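Local coordinates for 26.7 kDa salivary protein (PDB 6MT7) that binds and sequesters cysteinyl leukotrienes and a thromboxane A2 analog, which aids blood feeding by female sand flies and inhibits collagen-induced platelet aggregation, at residues N148-G153 with A159-Y164; P174-N179 with S192-S197. All coordinates share one frame; numbering follows the deposited sequence.

Overall arrangement
Both contacts join a loop to a helix that follows it in the chain. They come in series: contact 1 (148-153 with 159-164) closes before contact 2 (174-179 with 192-197) opens. Their centres lie about 17 Å apart, and their nearest atoms are about 6 Å apart without touching. Helix 159-164 carries one side of contact 1, and helix 187-196 carries one side of contact 2. Helix 203-216 is their common neighbour, since side chains from both contacts touch it. Each contact also holds one cysteine of a disulfide, C160 with C144 and C193 with C212. Both lie away from the residues that line the occupied ligand pocket.

Contact 1: residues N148-G153 with A159-Y164; sequences NREKGG and ACSAYY
E150 grips residues A159 to S161 of helix 159-164 with both its backbone and its side chain. Its carbonyl O accepts a hydrogen bond from A159 N at 3.1 Å, nearly straight at 162°. Its carboxylate then takes the next donors. E150 OE1 receives S161 N at 2.9 Å, again close to straight. A weak bond from C160 N, bent to 123°, shares this oxygen. E150 OE2 accepts the hydroxyl of S161, with OG 2.5 Å away. S161 N and S161 OG both come from the syn side of their oxygens, somewhat out of the carboxylate plane. The two oxygens thus hold S161 by its backbone and its side chain together, which should fix the rotation of the carboxylate. The bend at chi2 (-76°) folds the E150 chain back to reach these donors. The amide of S161, with weaker help from that of C160, and the S161 hydroxyl would probably stabilise the negative charge.

Apolar contacts fill in beside the polar ones. R149 CB lies 3.8 Å from C160 CB and also meets C160 SG. The R149 chain then runs on, extended, away from the helix; NH1 is hydrogen-bonded to F143 O, and the guanidinium makes a cation-pi contact with F143. G152, at positive phi, brings its CA to 3.6 Å from A159 CB. On the far side of the turn K151 NZ donates to N148 OD1 at 3.0 Å. C160 SG is bonded to C144 SG, which ties helix 159-164 to helix 140-144. The whole is a short 3-10 turn whose glutamate carboxylate takes the backbone amides of C160 and S161 and the S161 hydroxyl, within a disulfide-linked helical fold of the odorant-binding type.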
ATOM      1  N   ASN A 148      -3.790 -20.107  13.567  1.00 14.49           N
ATOM      2  CA  ASN A 148      -5.037 -20.362  12.839  1.00 13.17           C
ATOM      3  C   ASN A 148      -5.553 -19.107  12.152  1.00 13.92           C
ATOM      4  O   ASN A 148      -6.763 -18.917  12.011  1.00 18.03           O
ATOM      5  CB  ASN A 148      -6.110 -20.936  13.763  1.00 14.74           C
ATOM      6  CG  ASN A 148      -5.731 -22.297  14.294  1.00 15.86           C
ATOM      7  OD1 ASN A 148      -5.590 -23.246  13.528  1.00 14.29           O
ATOM      8  ND2 ASN A 148      -5.544 -22.396  15.608  1.00 18.64           N
ATOM      9  N   ARG A 149      -4.634 -18.233  11.723  1.00 15.77           N
ATOM     10  CA  ARG A 149      -5.062 -16.945  11.181  1.00 15.66           C
ATOM     11  C   ARG A 149      -5.835 -17.101   9.876  1.00 12.06           C
ATOM     12  O   ARG A 149      -6.711 -16.280   9.585  1.00 15.89           O
ATOM     13  CB  ARG A 149      -3.856 -16.024  10.979  1.00 13.95           C
ATOM     14  CG  ARG A 149      -3.262 -15.488  12.285  1.00 15.90           C
ATOM     15  CD  ARG A 149      -1.947 -14.747  12.070  1.00 19.34           C
ATOM     16  NE  ARG A 149      -1.518 -14.089  13.302  1.00 14.59           N
ATOM     17  CZ  ARG A 149      -0.384 -14.346  13.942  1.00 17.60           C
ATOM     18  NH1 ARG A 149       0.474 -15.237  13.459  1.00 12.73           N
ATOM     19  NH2 ARG A 149      -0.101 -13.695  15.063  1.00 15.80           N
ATOM     20  N   GLU A 150      -5.537 -18.134   9.083  1.00 13.60           N
ATOM     21  CA  GLU A 150      -6.186 -18.262   7.781  1.00 14.21           C
ATOM     22  C   GLU A 150      -7.674 -18.555   7.901  1.00 22.32           C
ATOM     23  O   GLU A 150      -8.417 -18.303   6.946  1.00 18.23           O
ATOM     24  CB  GLU A 150      -5.516 -19.345   6.938  1.00 11.90           C
ATOM     25  CG  GLU A 150      -4.066 -19.065   6.528  1.00 11.12           C
ATOM     26  CD  GLU A 150      -3.939 -18.047   5.399  1.00 11.69           C
ATOM     27  OE1 GLU A 150      -4.693 -17.054   5.387  1.00 12.98           O
ATOM     28  OE2 GLU A 150      -3.071 -18.248   4.531  1.00 16.36           O
ATOM     29  N   LYS A 151      -8.123 -19.075   9.047  1.00 19.82           N
ATOM     30  CA  LYS A 151      -9.546 -19.284   9.292  1.00 24.55           C
ATOM     31  C   LYS A 151     -10.326 -17.978   9.362  1.00 20.37           C
ATOM     32  O   LYS A 151     -11.539 -17.982   9.123  1.00 23.09           O
ATOM     33  CB  LYS A 151      -9.749 -20.056  10.598  1.00 25.75           C
ATOM     34  CG  LYS A 151      -8.868 -21.281  10.761  1.00 33.97           C
ATOM     35  CD  LYS A 151      -9.627 -22.399  11.474  1.00 38.35           C
ATOM     36  CE  LYS A 151      -8.944 -23.745  11.301  1.00 46.29           C
ATOM     37  NZ  LYS A 151      -7.463 -23.603  11.255  1.00 51.14           N
ATOM     38  N   GLY A 152      -9.670 -16.870   9.701  1.00 21.56           N
ATOM     39  CA  GLY A 152     -10.363 -15.600   9.809  1.00 28.78           C
ATOM     40  C   GLY A 152     -11.394 -15.558  10.910  1.00 36.99           C
ATOM     41  O   GLY A 152     -12.359 -14.790  10.819  1.00 32.82           O
ATOM     42  N   GLY A 153     -11.212 -16.356  11.959  1.00 37.42           N
ATOM     43  CA  GLY A 153     -12.219 -16.447  12.996  1.00 35.73           C
ATOM     44  C   GLY A 153     -13.303 -17.462  12.731  1.00 34.34           C
ATOM     45  O   GLY A 153     -14.083 -17.773  13.633  1.00 37.88           O
ATOM     46  N   ALA A 159      -7.834 -16.191   4.751  1.00 13.82           N
ATOM     47  CA  ALA A 159      -8.289 -14.894   5.243  1.00 16.29           C
ATOM     48  C   ALA A 159      -7.119 -13.966   5.539  1.00 20.78           C
ATOM     49  O   ALA A 159      -7.165 -12.770   5.221  1.00 16.46           O
ATOM     50  CB  ALA A 159      -9.143 -15.081   6.492  1.00 20.81           C
ATOM     51  N   CYS A 160      -6.074 -14.497   6.162  1.00 15.38           N
ATOM     52  CA  CYS A 160      -4.905 -13.702   6.506  1.00 12.78           C
ATOM     53  C   CYS A 160      -4.064 -13.422   5.267  1.00 11.69           C
ATOM     54  O   CYS A 160      -3.662 -12.279   5.027  1.00 12.36           O
ATOM     55  CB  CYS A 160      -4.104 -14.447   7.585  1.00 12.66           C
ATOM     56  SG  CYS A 160      -2.523 -13.728   8.097  1.00 14.20           S
ATOM     57  N   SER A 161      -3.814 -14.459   4.459  1.00  7.19           N
ATOM     58  CA  SER A 161      -2.964 -14.308   3.281  1.00  9.73           C
ATOM     59  C   SER A 161      -3.536 -13.282   2.314  1.00 13.04           C
ATOM     60  O   SER A 161      -2.796 -12.467   1.747  1.00  9.62           O
ATOM     61  CB  SER A 161      -2.801 -15.654   2.574  1.00 15.69           C
ATOM     62  OG  SER A 161      -1.864 -16.471   3.248  1.00 19.05           O
ATOM     63  N   ALA A 162      -4.856 -13.302   2.116  1.00 12.42           N
ATOM     64  CA  ALA A 162      -5.463 -12.350   1.186  1.00 14.49           C
ATOM     65  C   ALA A 162      -5.267 -10.917   1.653  1.00 12.82           C
ATOM     66  O   ALA A 162      -5.101 -10.005   0.831  1.00  8.37           O
ATOM     67  CB  ALA A 162      -6.950 -12.653   1.011  1.00 13.97           C
ATOM     68  N   TYR A 163      -5.295 -10.693   2.972  1.00  9.91           N
ATOM     69  CA  TYR A 163      -5.034  -9.352   3.483  1.00 10.80           C
ATOM     70  C   TYR A 163      -3.590  -8.930   3.197  1.00  9.46           C
ATOM     71  O   TYR A 163      -3.342  -7.835   2.681  1.00  6.70           O
ATOM     72  CB  TYR A 163      -5.334  -9.273   4.990  1.00  9.92           C
ATOM     73  CG  TYR A 163      -4.848  -7.959   5.553  1.00 11.83           C
ATOM     74  CD1 TYR A 163      -5.591  -6.800   5.389  1.00 14.38           C
ATOM     75  CD2 TYR A 163      -3.609  -7.864   6.192  1.00 11.02           C
ATOM     76  CE1 TYR A 163      -5.129  -5.584   5.849  1.00 13.98           C
ATOM     77  CE2 TYR A 163      -3.131  -6.649   6.644  1.00 12.69           C
ATOM     78  CZ  TYR A 163      -3.898  -5.513   6.476  1.00 12.98           C
ATOM     79  OH  TYR A 163      -3.440  -4.296   6.931  1.00 15.59           O
ATOM     80  N   TYR A 164      -2.616  -9.789   3.507  1.00  7.27           N
ATOM     81  CA  TYR A 164      -1.232  -9.350   3.361  1.00  8.59           C
ATOM     82  C   TYR A 164      -0.796  -9.279   1.902  1.00  6.52           C
ATOM     83  O   TYR A 164       0.110  -8.503   1.569  1.00  6.93           O
ATOM     84  CB  TYR A 164      -0.306 -10.253   4.181  1.00  6.58           C
ATOM     85  CG  TYR A 164      -0.334  -9.837   5.629  1.00  7.01           C
ATOM     86  CD1 TYR A 164       0.339  -8.699   6.057  1.00  8.37           C
ATOM     87  CD2 TYR A 164      -1.090 -10.535   6.552  1.00  9.01           C
ATOM     88  CE1 TYR A 164       0.298  -8.292   7.383  1.00 10.91           C
ATOM     89  CE2 TYR A 164      -1.146 -10.132   7.877  1.00  8.57           C
ATOM     90  CZ  TYR A 164      -0.453  -9.011   8.285  1.00 13.14           C
ATOM     91  OH  TYR A 164      -0.509  -8.614   9.605  1.00 11.16           O
TER

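Contact 2: residues P174-N179 with S192-S197; sequences PIHFRN and SCVKAS
V194 meets P174 and H176 of the loop with its two methyl groups, and it has the most surface buried here. One branch, CG1, sits over a face of the H176 imidazole. It is 3.9 Å from the ring centroid and 23° off the ring normal, a CH-pi contact. The methyl is offset toward the rim, and its closest ring atom is NE2, with V194 CG1 to H176 NE2 at 3.6 Å. The two side chains cross at about a right angle. The other branch, CG2, meets the ring of P174, with V194 CG2 to P174 CB at 4.0 Å. P174 CB is equally near to CG1, so the proline lies against both methyls. With CG1 anti to the backbone N (chi1 171°), that branch meets both the imidazole face and P174, while CG2 meets P174 alone of the two.

P174 has the next largest share. Its CG also approaches S197 CB at 4.3 Å, and its ring touches V205 on helix 203-216. H176 is held over the valine by its own loop: ND1 donates to P174 O at 3.2 Å. That donor lies above the carbonyl plane, and the bond is bent to 139°. S197 OG donates back to C193 O at 2.9 Å, and C193 SG is bonded to C212 SG of helix 203-216. The packing joins the loop before helix 187-196, with its type I beta turn at I175-R178, to that helix around V194, and to S197. It is plain loop-on-helix packing in a mostly helical, disulfide-linked fold of the odorant-binding type.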
ATOM      1  N   PRO A 174     -12.449  -5.943  -1.449  1.00 10.32           N
ATOM      2  CA  PRO A 174     -11.347  -6.006  -2.422  1.00  7.36           C
ATOM      3  C   PRO A 174     -10.669  -4.658  -2.578  1.00 10.61           C
ATOM      4  O   PRO A 174     -11.296  -3.600  -2.479  1.00 10.87           O
ATOM      5  CB  PRO A 174     -12.036  -6.432  -3.725  1.00  7.64           C
ATOM      6  CG  PRO A 174     -13.285  -7.124  -3.283  1.00 11.67           C
ATOM      7  CD  PRO A 174     -13.718  -6.433  -2.019  1.00 11.47           C
ATOM      8  N   ILE A 175      -9.363  -4.699  -2.821  1.00  7.59           N
ATOM      9  CA  ILE A 175      -8.608  -3.492  -3.115  1.00  9.01           C
ATOM     10  C   ILE A 175      -8.620  -3.325  -4.634  1.00 10.41           C
ATOM     11  O   ILE A 175      -7.929  -4.039  -5.363  1.00  9.22           O
ATOM     12  CB  ILE A 175      -7.201  -3.561  -2.524  1.00  9.85           C
ATOM     13  CG1 ILE A 175      -7.329  -3.562  -0.987  1.00 11.66           C
ATOM     14  CG2 ILE A 175      -6.360  -2.397  -3.018  1.00  7.77           C
ATOM     15  CD1 ILE A 175      -6.015  -3.740  -0.233  1.00 12.82           C
ATOM     16  N   HIS A 176      -9.442  -2.381  -5.114  1.00 10.48           N
ATOM     17  CA  HIS A 176      -9.809  -2.339  -6.528  1.00 14.23           C
ATOM     18  C   HIS A 176      -8.636  -1.971  -7.430  1.00 12.35           C
ATOM     19  O   HIS A 176      -8.603  -2.389  -8.593  1.00 12.60           O
ATOM     20  CB  HIS A 176     -10.942  -1.333  -6.755  1.00 18.34           C
ATOM     21  CG  HIS A 176     -12.294  -1.822  -6.337  1.00 31.23           C
ATOM     22  ND1 HIS A 176     -12.583  -2.209  -5.044  1.00 31.64           N
ATOM     23  CD2 HIS A 176     -13.448  -1.957  -7.036  1.00 33.45           C
ATOM     24  CE1 HIS A 176     -13.849  -2.579  -4.970  1.00 30.75           C
ATOM     25  NE2 HIS A 176     -14.398  -2.433  -6.163  1.00 30.62           N
ATOM     26  N   PHE A 177      -7.691  -1.178  -6.934  1.00 10.88           N
ATOM     27  CA  PHE A 177      -6.631  -0.639  -7.778  1.00 10.11           C
ATOM     28  C   PHE A 177      -5.387  -1.515  -7.825  1.00 11.49           C
ATOM     29  O   PHE A 177      -4.404  -1.122  -8.467  1.00 12.05           O
ATOM     30  CB  PHE A 177      -6.236   0.770  -7.304  1.00 10.80           C
ATOM     31  CG  PHE A 177      -5.687   0.805  -5.907  1.00  6.88           C
ATOM     32  CD1 PHE A 177      -4.365   0.486  -5.649  1.00  9.96           C
ATOM     33  CD2 PHE A 177      -6.498   1.172  -4.847  1.00 18.59           C
ATOM     34  CE1 PHE A 177      -3.867   0.512  -4.360  1.00 11.42           C
ATOM     35  CE2 PHE A 177      -6.000   1.207  -3.565  1.00 16.63           C
ATOM     36  CZ  PHE A 177      -4.688   0.877  -3.321  1.00 16.46           C
ATOM     37  N   ARG A 178      -5.388  -2.661  -7.144  1.00  9.32           N
ATOM     38  CA  ARG A 178      -4.216  -3.536  -7.104  1.00  7.16           C
ATOM     39  C   ARG A 178      -3.756  -3.911  -8.511  1.00 14.91           C
ATOM     40  O   ARG A 178      -4.562  -4.265  -9.376  1.00 16.88           O
ATOM     41  CB  ARG A 178      -4.536  -4.786  -6.279  1.00  9.33           C
ATOM     42  CG  ARG A 178      -3.344  -5.675  -5.945  1.00 13.47           C
ATOM     43  CD  ARG A 178      -2.451  -5.031  -4.888  1.00  9.64           C
ATOM     44  NE  ARG A 178      -1.625  -6.033  -4.225  1.00  7.37           N
ATOM     45  CZ  ARG A 178      -0.313  -6.151  -4.410  1.00  9.85           C
ATOM     46  NH1 ARG A 178       0.318  -5.316  -5.220  1.00  6.23           N
ATOM     47  NH2 ARG A 178       0.375  -7.095  -3.772  1.00 11.45           N
ATOM     48  N   ASN A 179      -2.448  -3.793  -8.738  1.00 12.39           N
ATOM     49  CA  ASN A 179      -1.819  -4.049 -10.025  1.00 14.32           C
ATOM     50  C   ASN A 179      -0.972  -5.299  -9.852  1.00 18.78           C
ATOM     51  O   ASN A 179       0.052  -5.272  -9.162  1.00 12.14           O
ATOM     52  CB  ASN A 179      -0.979  -2.844 -10.457  1.00 13.67           C
ATOM     53  CG  ASN A 179      -0.268  -3.049 -11.789  1.00 21.05           C
ATOM     54  OD1 ASN A 179      -0.098  -4.174 -12.261  1.00 14.92           O
ATOM     55  ND2 ASN A 179       0.171  -1.949 -12.392  1.00 29.07           N
ATOM     56  N   SER A 192     -12.281  -9.041 -12.859  1.00  9.44           N
ATOM     57  CA  SER A 192     -13.237 -10.141 -12.794  1.00 10.98           C
ATOM     58  C   SER A 192     -13.235 -10.800 -11.418  1.00 10.77           C
ATOM     59  O   SER A 192     -14.291 -11.229 -10.940  1.00 13.02           O
ATOM     60  CB  SER A 192     -12.960 -11.173 -13.898  1.00 16.33           C
ATOM     61  OG  SER A 192     -11.806 -11.951 -13.613  1.00 26.79           O
ATOM     62  N   CYS A 193     -12.075 -10.865 -10.756  1.00  9.19           N
ATOM     63  CA  CYS A 193     -12.033 -11.403  -9.393  1.00  9.09           C
ATOM     64  C   CYS A 193     -12.764 -10.497  -8.411  1.00  9.98           C
ATOM     65  O   CYS A 193     -13.495 -10.981  -7.538  1.00 13.35           O
ATOM     66  CB  CYS A 193     -10.588 -11.600  -8.945  1.00 12.10           C
ATOM     67  SG  CYS A 193      -9.724 -12.814  -9.938  1.00 15.00           S
ATOM     68  N   VAL A 194     -12.567  -9.182  -8.529  1.00 10.24           N
ATOM     69  CA  VAL A 194     -13.292  -8.228  -7.688  1.00 10.02           C
ATOM     70  C   VAL A 194     -14.792  -8.417  -7.853  1.00 11.74           C
ATOM     71  O   VAL A 194     -15.539  -8.547  -6.871  1.00 15.39           O
ATOM     72  CB  VAL A 194     -12.858  -6.788  -8.027  1.00  9.04           C
ATOM     73  CG1 VAL A 194     -13.746  -5.753  -7.327  1.00 12.07           C
ATOM     74  CG2 VAL A 194     -11.397  -6.583  -7.666  1.00  7.93           C
ATOM     75  N   LYS A 195     -15.249  -8.467  -9.104  1.00  9.55           N
ATOM     76  CA  LYS A 195     -16.676  -8.618  -9.360  1.00 13.06           C
ATOM     77  C   LYS A 195     -17.204  -9.935  -8.803  1.00 16.42           C
ATOM     78  O   LYS A 195     -18.288  -9.972  -8.206  1.00 18.45           O
ATOM     79  CB  LYS A 195     -16.945  -8.519 -10.857  1.00 15.54           C
ATOM     80  CG  LYS A 195     -18.408  -8.659 -11.209  1.00 16.63           C
ATOM     81  CD  LYS A 195     -18.662  -8.240 -12.643  1.00 23.49           C
ATOM     82  CE  LYS A 195     -20.149  -8.250 -12.975  1.00 27.99           C
ATOM     83  NZ  LYS A 195     -20.376  -7.952 -14.428  1.00 30.99           N
ATOM     84  N   ALA A 196     -16.456 -11.026  -8.983  1.00 12.90           N
ATOM     85  CA  ALA A 196     -16.894 -12.318  -8.468  1.00 18.68           C
ATOM     86  C   ALA A 196     -16.955 -12.333  -6.947  1.00 19.02           C
ATOM     87  O   ALA A 196     -17.696 -13.140  -6.373  1.00 18.59           O
ATOM     88  CB  ALA A 196     -15.969 -13.433  -8.967  1.00 17.11           C
ATOM     89  N   SER A 197     -16.205 -11.458  -6.291  1.00 16.25           N
ATOM     90  CA  SER A 197     -16.196 -11.362  -4.835  1.00 25.11           C
ATOM     91  C   SER A 197     -17.189 -10.309  -4.354  1.00 31.44           C
ATOM     92  O   SER A 197     -17.629 -10.341  -3.205  1.00 36.82           O
ATOM     93  CB  SER A 197     -14.786 -11.034  -4.328  1.00 19.99           C
ATOM     94  OG  SER A 197     -13.832 -11.956  -4.835  1.00 19.80           O
TER